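Serine protease inhibitor 1 (Coprinopsis cinerea, PDB 3VWC) probably inhibits serine endopeptidases, as a small fungal protein of the I66 inhibitor family built on the beta-trefoil fold. Local coordinates at residues P30-V35 and L117-V122; G19-E24 and R34-D39; H106-P111 and E139-T144; G61-P66 and E80-I85. One frame throughout, in Å; residues are numbered along the deposited sequence.

Contact 1 (P30-V35 and L117-V122)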
loop_
_atom_site.group_PDB
_atom_site.type_symbol
_atom_site.label_atom_id
_atom_site.label_comp_id
_atom_site.label_asym_id
_atom_site.label_seq_id
_atom_site.Cartn_x
_atom_site.Cartn_y
_atom_site.Cartn_z
ATOM N N PRO A 30 -10.371 -0.126 -12.840
ATOM C CA PRO A 30 -9.515 -0.143 -11.626
ATOM C C PRO A 30 -9.447 1.240 -10.982
ATOM O O PRO A 30 -9.368 2.268 -11.696
ATOM C CB PRO A 30 -8.144 -0.501 -12.207
ATOM C CG PRO A 30 -8.477 -1.417 -13.342
ATOM C CD PRO A 30 -9.688 -0.723 -13.998
ATOM N N LYS A 31 -9.480 1.276 -9.665
ATOM C CA LYS A 31 -9.554 2.540 -8.951
ATOM C C LYS A 31 -8.198 2.863 -8.351
ATOM O O LYS A 31 -7.546 1.980 -7.740
ATOM C CB LYS A 31 -10.611 2.492 -7.859
ATOM C CG LYS A 31 -12.054 2.269 -8.408
ATOM C CD LYS A 31 -12.549 3.555 -9.082
ATOM C CE LYS A 31 -13.926 3.282 -9.745
ATOM N NZ LYS A 31 -13.800 2.702 -11.142
ATOM N N ARG A 32 -7.794 4.133 -8.405
ATOM C CA ARG A 32 -6.465 4.503 -7.887
ATOM C C ARG A 32 -6.427 4.403 -6.377
ATOM O O ARG A 32 -7.336 4.873 -5.666
ATOM C CB ARG A 32 -6.100 5.928 -8.294
ATOM C CG ARG A 32 -5.691 6.086 -9.752
ATOM C CD ARG A 32 -5.411 7.591 -10.046
ATOM N NE ARG A 32 -5.244 7.826 -11.475
ATOM C CZ ARG A 32 -4.636 8.884 -12.030
ATOM N NH1 ARG A 32 -4.027 9.843 -11.293
ATOM N NH2 ARG A 32 -4.549 8.919 -13.347
ATOM N N ILE A 33 -5.313 3.842 -5.900
ATOM C CA ILE A 33 -4.983 3.954 -4.496
ATOM C C ILE A 33 -4.144 5.189 -4.296
ATOM O O ILE A 33 -3.221 5.430 -5.042
ATOM C CB ILE A 33 -4.247 2.688 -3.962
ATOM C CG1 ILE A 33 -5.123 1.417 -4.088
ATOM C CG2 ILE A 33 -3.826 2.924 -2.499
ATOM C CD1 ILE A 33 -6.452 1.504 -3.405
ATOM N N ARG A 34 -4.576 6.028 -3.362
ATOM C CA ARG A 34 -4.006 7.382 -3.253
ATOM C C ARG A 34 -3.494 7.698 -1.841
ATOM O O ARG A 34 -3.918 7.094 -0.845
ATOM C CB ARG A 34 -5.026 8.440 -3.670
ATOM C CG ARG A 34 -5.780 8.155 -4.959
ATOM C CD ARG A 34 -6.964 9.136 -5.058
ATOM N NE ARG A 34 -7.798 8.847 -6.217
ATOM C CZ ARG A 34 -7.687 9.474 -7.378
ATOM N NH1 ARG A 34 -6.719 10.372 -7.563
ATOM N NH2 ARG A 34 -8.538 9.213 -8.367
ATOM N N VAL A 35 -2.669 8.752 -1.733
ATOM C CA VAL A 35 -2.560 9.400 -0.437
ATOM C C VAL A 35 -3.738 10.349 -0.239
ATOM O O VAL A 35 -4.145 11.032 -1.177
ATOM C CB VAL A 35 -1.218 10.123 -0.220
ATOM C CG1 VAL A 35 -0.097 9.101 0.157
ATOM C CG2 VAL A 35 -0.855 10.977 -1.408
ATOM N N LEU A 117 -4.304 13.224 -2.772
ATOM C CA LEU A 117 -5.001 12.517 -3.882
ATOM C C LEU A 117 -4.067 11.879 -4.924
ATOM O O LEU A 117 -4.517 11.178 -5.834
ATOM C CB LEU A 117 -6.115 13.374 -4.558
ATOM C CG LEU A 117 -7.242 13.789 -3.611
ATOM C CD1 LEU A 117 -8.214 14.779 -4.300
ATOM C CD2 LEU A 117 -8.018 12.586 -3.115
ATOM N N GLN A 118 -2.760 12.071 -4.778
ATOM C CA GLN A 118 -1.835 11.529 -5.765
ATOM C C GLN A 118 -1.786 10.007 -5.610
ATOM O O GLN A 118 -1.805 9.507 -4.468
ATOM C CB GLN A 118 -0.445 12.140 -5.580
ATOM C CG GLN A 118 0.495 11.745 -6.718
ATOM C CD GLN A 118 1.794 12.518 -6.702
ATOM O OE1 GLN A 118 1.812 13.708 -6.309
ATOM N NE2 GLN A 118 2.850 11.912 -7.188
ATOM N N GLN A 119 -1.630 9.299 -6.745
ATOM C CA GLN A 119 -1.650 7.804 -6.747
ATOM C C GLN A 119 -0.360 7.196 -6.196
ATOM O O GLN A 119 0.745 7.658 -6.503
ATOM C CB GLN A 119 -1.908 7.283 -8.154
ATOM C CG GLN A 119 -2.169 5.782 -8.158
ATOM C CD GLN A 119 -2.665 5.249 -9.478
ATOM O OE1 GLN A 119 -3.117 4.092 -9.558
ATOM N NE2 GLN A 119 -2.634 6.067 -10.498
ATOM N N VAL A 120 -0.509 6.136 -5.407
ATOM C CA VAL A 120 0.636 5.358 -4.949
ATOM C C VAL A 120 1.270 4.629 -6.134
ATOM O O VAL A 120 0.588 4.169 -7.052
ATOM C CB VAL A 120 0.147 4.371 -3.875
ATOM C CG1 VAL A 120 1.293 3.442 -3.423
ATOM C CG2 VAL A 120 -0.392 5.131 -2.666
ATOM N N GLU A 121 2.602 4.620 -6.143
ATOM C CA GLU A 121 3.381 4.028 -7.222
ATOM C C GLU A 121 3.806 2.611 -6.827
ATOM O O GLU A 121 3.801 2.278 -5.659
ATOM C CB GLU A 121 4.592 4.895 -7.577
ATOM C CG GLU A 121 4.067 6.277 -7.997
ATOM C CD GLU A 121 5.130 7.241 -8.497
ATOM O OE1 GLU A 121 6.334 6.927 -8.417
ATOM O OE2 GLU A 121 4.723 8.343 -8.932
ATOM N N VAL A 122 4.166 1.805 -7.822
ATOM C CA VAL A 122 4.760 0.494 -7.587
ATOM C C VAL A 122 6.008 0.343 -8.407
ATOM O O VAL A 122 5.969 0.350 -9.628
ATOM C CB VAL A 122 3.774 -0.636 -7.910
ATOM C CG1 VAL A 122 4.368 -1.990 -7.540
ATOM C CG2 VAL A 122 2.421 -0.432 -7.202
#
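Arg32 and Gln119 cross at about a right angle where the 117-122 segment of this beta-trefoil passes over strand 31-35, the touching parts of the two backbones running 104° apart. The Gln119 amide packs flat against the aliphatic CG and CD of Arg32, its outer end reaching over one face of the guanidinium, the two planes 18° apart. Gln119 reaches this place with CG anti to its backbone N (chi1 -170°) and the chain extended beyond, so that CG passes 3.3 Å from Ile33 O. Arg32 is modelled in two conformers, of which one is described. The side chain of Arg34 leaves the same strand towards Leu117, whose carbonyl its CB, CG and CD all skirt. On the inner side, Ile33 CG2 meets Val120 CG2 at 4.1 Å, a small apolar contact that Val18 and Leu71 extend into the core. Because the backbones cross rather than run side by side, their pairing is limited to a single bridge, Arg34 with Gln119. Around it Val120 N donates to Ile33 O (2.8 Å), Val35 N to Gln118 O (3.0 Å) and Leu117 N to Val35 O (2.7 Å), the last being bent. A fourth bond orients the Arg34 guanidinium: NH1 donates to Leu117 O at 2.9 Å, with the oxygen in the guanidinium plane, while Arg32 CD rests 3.6 Å above one guanidinium face, towards its rim.

Contact 2 (G19-E24 and R34-D39)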
loop_
_atom_site.group_PDB
_atom_site.type_symbol
_atom_site.label_atom_id
_atom_site.label_comp_id
_atom_site.label_asym_id
_atom_site.label_seq_id
_atom_site.Cartn_x
_atom_site.Cartn_y
_atom_site.Cartn_z
ATOM N N GLY A 19 -5.380 5.050 0.566
ATOM C CA GLY A 19 -6.590 4.284 0.276
ATOM C C GLY A 19 -7.398 4.986 -0.797
ATOM O O GLY A 19 -6.831 5.519 -1.761
ATOM N N ARG A 20 -8.729 4.961 -0.659
ATOM C CA ARG A 20 -9.609 5.441 -1.702
ATOM C C ARG A 20 -10.451 6.564 -1.147
ATOM O O ARG A 20 -10.910 6.503 -0.006
ATOM C CB ARG A 20 -10.441 4.273 -2.246
ATOM C CG ARG A 20 -9.653 3.291 -3.094
ATOM C CD ARG A 20 -10.351 1.930 -3.273
ATOM N NE ARG A 20 -11.572 2.083 -4.096
ATOM C CZ ARG A 20 -12.445 1.101 -4.321
ATOM N NH1 ARG A 20 -12.286 -0.104 -3.786
ATOM N NH2 ARG A 20 -13.528 1.346 -5.063
ATOM N N PRO A 21 -10.692 7.599 -1.978
ATOM C CA PRO A 21 -11.446 8.772 -1.507
ATOM C C PRO A 21 -12.955 8.508 -1.500
ATOM O O PRO A 21 -13.389 7.460 -1.968
ATOM C CB PRO A 21 -11.132 9.822 -2.582
ATOM C CG PRO A 21 -10.958 9.046 -3.814
ATOM C CD PRO A 21 -10.210 7.767 -3.356
ATOM N N LEU A 22 -13.731 9.470 -0.969
ATOM C CA LEU A 22 -15.190 9.316 -0.844
ATOM C C LEU A 22 -15.862 9.302 -2.225
ATOM O O LEU A 22 -16.757 8.499 -2.460
ATOM C CB LEU A 22 -15.786 10.435 0.035
ATOM C CG LEU A 22 -17.243 10.231 0.495
ATOM C CD1 LEU A 22 -17.344 9.105 1.529
ATOM C CD2 LEU A 22 -17.862 11.533 1.035
ATOM N N ALA A 23 -15.369 10.105 -3.162
ATOM C CA ALA A 23 -15.989 10.161 -4.495
ATOM C C ALA A 23 -15.236 9.316 -5.501
ATOM O O ALA A 23 -14.093 9.623 -5.830
ATOM C CB ALA A 23 -16.071 11.592 -5.000
ATOM N N GLU A 24 -15.901 8.298 -6.037
ATOM C CA GLU A 24 -15.395 7.627 -7.226
ATOM C C GLU A 24 -16.575 7.430 -8.167
ATOM O O GLU A 24 -17.722 7.341 -7.731
ATOM C CB GLU A 24 -14.768 6.274 -6.861
ATOM C CG GLU A 24 -13.477 6.374 -6.020
ATOM C CD GLU A 24 -13.033 5.001 -5.493
ATOM O OE1 GLU A 24 -13.907 4.163 -5.229
ATOM O OE2 GLU A 24 -11.814 4.730 -5.462
ATOM N N ARG A 34 -4.576 6.028 -3.362
ATOM C CA ARG A 34 -4.006 7.382 -3.253
ATOM C C ARG A 34 -3.494 7.698 -1.841
ATOM O O ARG A 34 -3.918 7.094 -0.845
ATOM C CB ARG A 34 -5.026 8.440 -3.670
ATOM C CG ARG A 34 -5.780 8.155 -4.959
ATOM C CD ARG A 34 -6.964 9.136 -5.058
ATOM N NE ARG A 34 -7.798 8.847 -6.217
ATOM C CZ ARG A 34 -7.687 9.474 -7.378
ATOM N NH1 ARG A 34 -6.719 10.372 -7.563
ATOM N NH2 ARG A 34 -8.538 9.213 -8.367
ATOM N N VAL A 35 -2.669 8.752 -1.733
ATOM C CA VAL A 35 -2.560 9.400 -0.437
ATOM C C VAL A 35 -3.738 10.349 -0.239
ATOM O O VAL A 35 -4.145 11.032 -1.177
ATOM C CB VAL A 35 -1.218 10.123 -0.220
ATOM C CG1 VAL A 35 -0.097 9.101 0.157
ATOM C CG2 VAL A 35 -0.855 10.977 -1.408
ATOM N N LEU A 36 -4.355 10.277 0.932
ATOM C CA LEU A 36 -5.671 10.931 1.151
ATOM C C LEU A 36 -5.553 12.190 1.989
ATOM O O LEU A 36 -4.821 12.200 2.956
ATOM C CB LEU A 36 -6.619 9.937 1.844
ATOM C CG LEU A 36 -6.864 8.667 1.005
ATOM C CD1 LEU A 36 -7.663 7.616 1.767
ATOM C CD2 LEU A 36 -7.603 8.996 -0.307
ATOM N N PRO A 37 -6.376 13.219 1.685
ATOM C CA PRO A 37 -6.537 14.292 2.669
ATOM C C PRO A 37 -7.071 13.761 4.003
ATOM O O PRO A 37 -7.870 12.806 4.021
ATOM C CB PRO A 37 -7.598 15.197 2.020
ATOM C CG PRO A 37 -7.674 14.807 0.572
ATOM C CD PRO A 37 -7.355 13.313 0.592
ATOM N N GLU A 38 -6.650 14.384 5.106
ATOM C CA GLU A 38 -7.225 14.134 6.420
ATOM C C GLU A 38 -8.753 14.199 6.404
ATOM O O GLU A 38 -9.420 13.420 7.081
ATOM C CB GLU A 38 -6.679 15.134 7.444
ATOM C CG GLU A 38 -5.263 14.824 7.962
ATOM C CD GLU A 38 -5.105 13.418 8.562
ATOM O OE1 GLU A 38 -4.772 12.470 7.807
ATOM O OE2 GLU A 38 -5.212 13.278 9.801
ATOM N N ASP A 39 -9.302 15.123 5.622
ATOM C CA ASP A 39 -10.748 15.313 5.595
ATOM C C ASP A 39 -11.466 14.479 4.547
ATOM O O ASP A 39 -12.659 14.674 4.299
ATOM C CB ASP A 39 -11.099 16.810 5.459
ATOM C CG ASP A 39 -10.967 17.330 4.025
ATOM O OD1 ASP A 39 -10.372 16.647 3.160
ATOM O OD2 ASP A 39 -11.455 18.453 3.765
HETATM O O HOH W 1 -9.523 6.314 -6.309
#
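Leu36 lays its two methyl groups along the backbone of Gly19 to Pro21, with CD1 3.6 Å from Gly19 N and CD2 3.8 Å from Pro21 N. Gly19 has no side chain to keep CD1 off, and its backbone angles (phi 161°, psi -142°) are ones at which a CB would press on the preceding carbonyl. Gly19 and Arg34 form an antiparallel hydrogen-bonded pair at the edge of the sheet: Gly19 N donates to Arg34 O at 2.9 Å, and Arg34 N returns a bond of 2.8 Å to Gly19 O. Beyond this pair the chain leaves strand 18-19 for the loop leading to strand 31-35. There Pro21 crosses the Arg34 side chain at about a right angle, its CD 3.9 Å from Arg34 NE. The same NE donates to a water, 3.1 Å away, which in turn donates to Glu24 OE2. Glu24 is also gripped side-on by Arg20, NE to OE2 (3.0 Å) and NH2 to OE1 (2.8 Å), each oxygen using its syn lone pair. Arg20 NH1 turns instead to Cys59 O, and Arg34 NH1 to Leu117 O. With one arginine bound directly and a second through water, the Glu24 carboxylate is probably kept ionised; the salt bridge braces the loop internally, whereas the link to Arg34 is water-mediated, so any charge attraction across the contact is probably modest.

Contact 3 (H106-P111 and E139-T144)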
loop_
_atom_site.group_PDB
_atom_site.type_symbol
_atom_site.label_atom_id
_atom_site.label_comp_id
_atom_site.label_asym_id
_atom_site.label_seq_id
_atom_site.Cartn_x
_atom_site.Cartn_y
_atom_site.Cartn_z
ATOM N N HIS A 106 8.254 -5.427 -7.378
ATOM C CA HIS A 106 8.203 -3.969 -7.267
ATOM C C HIS A 106 7.296 -3.649 -6.095
ATOM O O HIS A 106 6.314 -4.348 -5.837
ATOM C CB HIS A 106 7.617 -3.392 -8.542
ATOM C CG HIS A 106 8.504 -3.547 -9.729
ATOM N ND1 HIS A 106 8.192 -3.026 -10.969
ATOM C CD2 HIS A 106 9.704 -4.154 -9.860
ATOM C CE1 HIS A 106 9.166 -3.313 -11.816
ATOM N NE2 HIS A 106 10.109 -3.976 -11.165
ATOM N N GLY A 107 7.628 -2.593 -5.336
ATOM C CA GLY A 107 6.955 -2.336 -4.075
ATOM C C GLY A 107 6.229 -0.980 -4.058
ATOM O O GLY A 107 6.453 -0.146 -4.942
ATOM N N TRP A 108 5.445 -0.743 -3.007
ATOM C CA TRP A 108 4.683 0.498 -2.900
ATOM C C TRP A 108 5.673 1.647 -2.682
ATOM O O TRP A 108 6.541 1.568 -1.772
ATOM C CB TRP A 108 3.717 0.439 -1.746
ATOM C CG TRP A 108 2.550 -0.519 -1.843
ATOM C CD1 TRP A 108 2.354 -1.520 -2.770
ATOM C CD2 TRP A 108 1.480 -0.563 -0.943
ATOM N NE1 TRP A 108 1.172 -2.162 -2.502
ATOM C CE2 TRP A 108 0.631 -1.628 -1.359
ATOM C CE3 TRP A 108 1.150 0.171 0.229
ATOM C CZ2 TRP A 108 -0.531 -1.963 -0.644
ATOM C CZ3 TRP A 108 -0.037 -0.159 0.930
ATOM C CH2 TRP A 108 -0.869 -1.213 0.470
ATOM N N VAL A 109 5.417 2.754 -3.366
ATOM C CA VAL A 109 6.226 3.966 -3.207
ATOM C C VAL A 109 5.330 5.222 -3.254
ATOM O O VAL A 109 4.482 5.404 -4.159
ATOM C CB VAL A 109 7.295 4.107 -4.334
ATOM C CG1 VAL A 109 8.081 5.408 -4.193
ATOM C CG2 VAL A 109 8.252 2.914 -4.299
ATOM N N VAL A 110 5.421 6.059 -2.215
ATOM C CA VAL A 110 4.765 7.385 -2.245
ATOM C C VAL A 110 5.903 8.389 -2.455
ATOM O O VAL A 110 6.798 8.500 -1.599
ATOM C CB VAL A 110 4.056 7.660 -0.899
ATOM C CG1 VAL A 110 3.573 9.166 -0.817
ATOM C CG2 VAL A 110 2.875 6.752 -0.783
ATOM N N PRO A 111 5.935 9.089 -3.613
ATOM C CA PRO A 111 7.040 10.052 -3.806
ATOM C C PRO A 111 7.092 11.110 -2.708
ATOM O O PRO A 111 6.058 11.528 -2.146
ATOM C CB PRO A 111 6.711 10.717 -5.150
ATOM C CG PRO A 111 5.768 9.773 -5.861
ATOM C CD PRO A 111 4.993 9.059 -4.769
ATOM N N GLU A 139 9.060 4.576 0.918
ATOM C CA GLU A 139 8.821 3.136 0.734
ATOM C C GLU A 139 8.332 2.480 2.013
ATOM O O GLU A 139 8.147 1.276 2.047
ATOM C CB GLU A 139 10.131 2.443 0.283
ATOM C CG GLU A 139 10.661 3.089 -1.013
ATOM C CD GLU A 139 11.960 2.481 -1.487
ATOM O OE1 GLU A 139 12.669 1.909 -0.602
ATOM O OE2 GLU A 139 12.322 2.673 -2.657
ATOM N N LEU A 140 8.030 3.304 3.030
ATOM C CA LEU A 140 7.620 2.806 4.355
ATOM C C LEU A 140 6.183 3.200 4.699
ATOM O O LEU A 140 5.755 4.345 4.431
ATOM C CB LEU A 140 8.594 3.353 5.419
ATOM C CG LEU A 140 10.054 2.871 5.188
ATOM C CD1 LEU A 140 10.861 3.620 6.237
ATOM C CD2 LEU A 140 10.200 1.342 5.383
ATOM N N PHE A 141 5.440 2.247 5.237
ATOM C CA PHE A 141 4.045 2.444 5.607
ATOM C C PHE A 141 3.834 1.973 7.036
ATOM O O PHE A 141 4.299 0.916 7.404
ATOM C CB PHE A 141 3.211 1.614 4.631
ATOM C CG PHE A 141 3.361 2.096 3.239
ATOM C CD1 PHE A 141 4.461 1.702 2.475
ATOM C CD2 PHE A 141 2.598 3.153 2.760
ATOM C CE1 PHE A 141 4.705 2.247 1.204
ATOM C CE2 PHE A 141 2.817 3.654 1.503
ATOM C CZ PHE A 141 3.893 3.263 0.739
ATOM N N THR A 142 3.007 2.698 7.784
ATOM C CA THR A 142 2.596 2.260 9.110
ATOM C C THR A 142 1.259 1.550 9.055
ATOM O O THR A 142 0.277 2.134 8.534
ATOM C CB THR A 142 2.515 3.435 10.084
ATOM O OG1 THR A 142 3.768 4.117 10.109
ATOM C CG2 THR A 142 2.226 2.973 11.530
ATOM N N PHE A 143 1.227 0.275 9.412
ATOM C CA PHE A 143 -0.025 -0.514 9.424
ATOM C C PHE A 143 -0.424 -0.627 10.891
ATOM O O PHE A 143 0.300 -1.252 11.681
ATOM C CB PHE A 143 0.199 -1.927 8.896
ATOM C CG PHE A 143 0.177 -2.048 7.402
ATOM C CD1 PHE A 143 1.172 -1.463 6.599
ATOM C CD2 PHE A 143 -0.817 -2.788 6.781
ATOM C CE1 PHE A 143 1.186 -1.639 5.201
ATOM C CE2 PHE A 143 -0.825 -2.962 5.409
ATOM C CZ PHE A 143 0.159 -2.365 4.595
ATOM N N THR A 144 -1.527 0.031 11.260
ATOM C CA THR A 144 -1.975 0.061 12.655
ATOM C C THR A 144 -3.282 -0.723 12.789
ATOM O O THR A 144 -4.296 -0.392 12.149
ATOM C CB THR A 144 -2.193 1.498 13.165
ATOM O OG1 THR A 144 -0.982 2.258 13.003
ATOM C CG2 THR A 144 -2.504 1.466 14.634
HETATM O O HOH W 2 7.016 -0.525 0.230
#
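Trp108 directs the edge of its six-membered ring at the face of Phe141, a T-shaped pair with planes at 84° and centroids 5.4 Å apart. CE3 of the indole stands over the centre of the phenyl ring, and Trp108 CB presses on Phe141 CE1 at 3.6 Å. Trp108 O reaches the rim of that ring in its plane, also 3.6 Å from Phe141 CE1, while Val110 CG2 fills in at the edge beside Phe141 CE2 (3.9 Å). Phe141 is thus held on one face and along its rim, and this is the tight part. Packing slackens on both flanks. Phe143 only grazes the indole, CZ to Trp108 CZ3 at 4.3 Å, and meets Phe97 edge-to-face on its own account. At the other flank Glu139 lies alongside Val109, with Glu139 CG 4.1 Å from Val109 CG2. Its carboxylate turns to Ile126 N. A water lies 2.9 Å from Trp108 O and 2.8 Å from Glu139 O and can donate to either, though it has more acceptors in reach than protons. Trp84 and Trp46 add further rings around Trp108. Strands 107-109 and 141-144 run at 104° to each other, and the pair packs the small two-stranded sheet against the large one in the buried interior of the beta-trefoil.

Contact 4 (G61-P66 and E80-I85)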
loop_
_atom_site.group_PDB
_atom_site.type_symbol
_atom_site.label_atom_id
_atom_site.label_comp_id
_atom_site.label_asym_id
_atom_site.label_seq_id
_atom_site.Cartn_x
_atom_site.Cartn_y
_atom_site.Cartn_z
ATOM N N GLY A 61 -12.858 -3.156 -0.045
ATOM C CA GLY A 61 -13.453 -4.429 -0.421
ATOM C C GLY A 61 -12.832 -5.011 -1.669
ATOM O O GLY A 61 -13.254 -6.052 -2.144
ATOM N N ALA A 62 -11.920 -4.264 -2.302
ATOM C CA ALA A 62 -11.281 -4.738 -3.518
ATOM C C ALA A 62 -9.789 -5.008 -3.309
ATOM O O ALA A 62 -9.083 -4.159 -2.700
ATOM C CB ALA A 62 -11.469 -3.745 -4.669
ATOM N N PRO A 63 -9.269 -6.069 -3.934
ATOM C CA PRO A 63 -7.853 -6.385 -3.695
ATOM C C PRO A 63 -7.018 -5.453 -4.561
ATOM O O PRO A 63 -7.447 -5.078 -5.650
ATOM C CB PRO A 63 -7.727 -7.844 -4.182
ATOM C CG PRO A 63 -8.800 -7.993 -5.249
ATOM C CD PRO A 63 -9.955 -7.137 -4.703
ATOM N N VAL A 64 -5.821 -5.073 -4.104
ATOM C CA VAL A 64 -4.979 -4.181 -4.886
ATOM C C VAL A 64 -3.889 -4.887 -5.670
ATOM O O VAL A 64 -3.434 -6.000 -5.296
ATOM C CB VAL A 64 -4.415 -3.022 -4.017
ATOM C CG1 VAL A 64 -5.486 -2.295 -3.262
ATOM C CG2 VAL A 64 -3.434 -3.521 -2.923
ATOM N N ALA A 65 -3.490 -4.292 -6.783
ATOM C CA ALA A 65 -2.610 -4.892 -7.726
ATOM C C ALA A 65 -1.921 -3.779 -8.508
ATOM O O ALA A 65 -2.477 -2.664 -8.626
ATOM C CB ALA A 65 -3.438 -5.813 -8.665
ATOM N N PRO A 66 -0.756 -4.057 -9.063
ATOM C CA PRO A 66 0.050 -3.093 -9.799
ATOM C C PRO A 66 -0.331 -3.094 -11.268
ATOM O O PRO A 66 -0.699 -4.137 -11.810
ATOM C CB PRO A 66 1.490 -3.615 -9.621
ATOM C CG PRO A 66 1.309 -5.142 -9.489
ATOM C CD PRO A 66 -0.036 -5.327 -8.783
ATOM N N GLU A 80 -3.764 -9.083 -12.630
ATOM C CA GLU A 80 -2.805 -10.072 -12.205
ATOM C C GLU A 80 -1.953 -9.499 -11.083
ATOM O O GLU A 80 -2.026 -8.300 -10.752
ATOM C CB GLU A 80 -1.918 -10.499 -13.379
ATOM C CG GLU A 80 -2.641 -11.406 -14.404
ATOM C CD GLU A 80 -3.367 -12.617 -13.758
ATOM O OE1 GLU A 80 -2.694 -13.473 -13.128
ATOM O OE2 GLU A 80 -4.610 -12.740 -13.908
ATOM N N ASP A 81 -1.250 -10.400 -10.413
ATOM C CA ASP A 81 -0.248 -10.007 -9.428
ATOM C C ASP A 81 -0.839 -9.367 -8.175
ATOM O O ASP A 81 -0.331 -8.340 -7.707
ATOM C CB ASP A 81 0.798 -9.114 -10.077
ATOM C CG ASP A 81 1.332 -9.685 -11.372
ATOM O OD1 ASP A 81 1.899 -10.797 -11.369
ATOM O OD2 ASP A 81 1.281 -8.981 -12.389
ATOM N N LYS A 82 -1.783 -10.062 -7.544
ATOM C CA LYS A 82 -2.430 -9.576 -6.354
ATOM C C LYS A 82 -1.760 -9.964 -5.037
ATOM O O LYS A 82 -2.238 -9.624 -3.990
ATOM C CB LYS A 82 -3.894 -10.046 -6.302
ATOM C CG LYS A 82 -4.702 -9.603 -7.496
ATOM C CD LYS A 82 -6.186 -9.803 -7.241
ATOM C CE LYS A 82 -6.997 -9.493 -8.497
ATOM N NZ LYS A 82 -8.302 -10.207 -8.455
ATOM N N LYS A 83 -0.652 -10.693 -5.099
ATOM C CA LYS A 83 0.004 -11.151 -3.867
ATOM C C LYS A 83 1.176 -10.227 -3.508
ATOM O O LYS A 83 1.932 -9.818 -4.364
ATOM C CB LYS A 83 0.567 -12.580 -4.081
ATOM C CG LYS A 83 -0.464 -13.702 -3.955
ATOM C CD LYS A 83 0.242 -15.071 -4.204
ATOM C CE LYS A 83 -0.691 -16.258 -3.985
ATOM N NZ LYS A 83 0.035 -17.544 -3.668
ATOM N N TRP A 84 1.237 -9.871 -2.228
ATOM C CA TRP A 84 2.260 -8.928 -1.676
ATOM C C TRP A 84 3.025 -9.548 -0.505
ATOM O O TRP A 84 2.441 -10.295 0.323
ATOM C CB TRP A 84 1.551 -7.663 -1.154
ATOM C CG TRP A 84 0.761 -6.969 -2.250
ATOM C CD1 TRP A 84 -0.543 -7.196 -2.573
ATOM C CD2 TRP A 84 1.264 -6.028 -3.205
ATOM N NE1 TRP A 84 -0.902 -6.412 -3.654
ATOM C CE2 TRP A 84 0.186 -5.681 -4.061
ATOM C CE3 TRP A 84 2.522 -5.417 -3.404
ATOM C CZ2 TRP A 84 0.326 -4.793 -5.128
ATOM C CZ3 TRP A 84 2.665 -4.508 -4.494
ATOM C CH2 TRP A 84 1.540 -4.178 -5.313
ATOM N N ILE A 85 4.307 -9.197 -0.456
ATOM C CA ILE A 85 5.204 -9.584 0.639
ATOM C C ILE A 85 5.250 -8.356 1.557
ATOM O O ILE A 85 5.629 -7.232 1.130
ATOM C CB ILE A 85 6.600 -9.937 0.086
ATOM C CG1 ILE A 85 6.518 -11.092 -0.932
ATOM C CG2 ILE A 85 7.621 -10.256 1.237
ATOM C CD1 ILE A 85 5.941 -12.388 -0.415
HETATM O O HOH W 3 -3.794 -7.568 -3.027
HETATM O O HOH W 4 0.750 -6.535 -13.052
HETATM O O HOH W 5 -2.472 -6.093 -12.151
#
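With CG anti to its carbonyl carbon (chi1 -59°) and the indole turned square to the CA-CB-CG plane (chi2 90°), Trp84 presents its ring edge to Val64 and Ala65. NE1 donates to Val64 O at 3.0 Å in a nearly straight bond. The oxygen lies in the indole plane, yet the donor stands well above the carbonyl plane, off the lone-pair directions of the oxygen. A water 2.8 Å from Val64 O also lies 2.8 Å from Lys82 O and can link the two backbones, though it has more acceptors in reach than protons. Ala65 CA sits at the same indole edge, and Pro66 CD comes obliquely to 3.7 Å from Trp84 CZ2. The contact ties strand 62-67 of the beta-trefoil to the turn that enters strand 84-88, their touching parts running about 100° apart; inwards, Leu71, Leu57 and Trp108 surround the indole. On the outer side the contacts are mostly carbon against carbonyl or aliphatic chain. Asp81 O sits 3.2 Å from Pro66 CD, and Glu80 O 3.5 Å from Ala65 CB. Lys82, extended beyond CG, runs obliquely across Pro63, with Lys82 CD 3.8 Å from Pro63 CG. Its NZ has a long, weak ion pair with Asp74. Asp81 directs OD1 to Ser103, while OD2 is 2.6 Å from a water that can donate a hydrogen bond to it.

How the contacts relate
Contacts 1 and 2 share strand 31-35 and lie with centres about 9 Å apart. Ile33 CD1 packs on Arg20 CG between them. Contact 4 is nested in the loop that contact 1 closes, and its centre is about 13 Å away; Ile33 and Val64 meet there. Contact 3 crosses contact 1 along the chain, and strands 107-109 and 121-123 pair in a small two-stranded sheet. In series with contact 2, about 16 Å off, contact 3 still reaches it through Val35 and Val110. Contacts 3 and 4 have centres about 14 Å apart, yet Trp108 and Trp84 meet edge-to-face between them. Contacts 1, 3 and 4 thus surround the interior of the beta-trefoil, and contact 2 holds a peripheral loop to its edge.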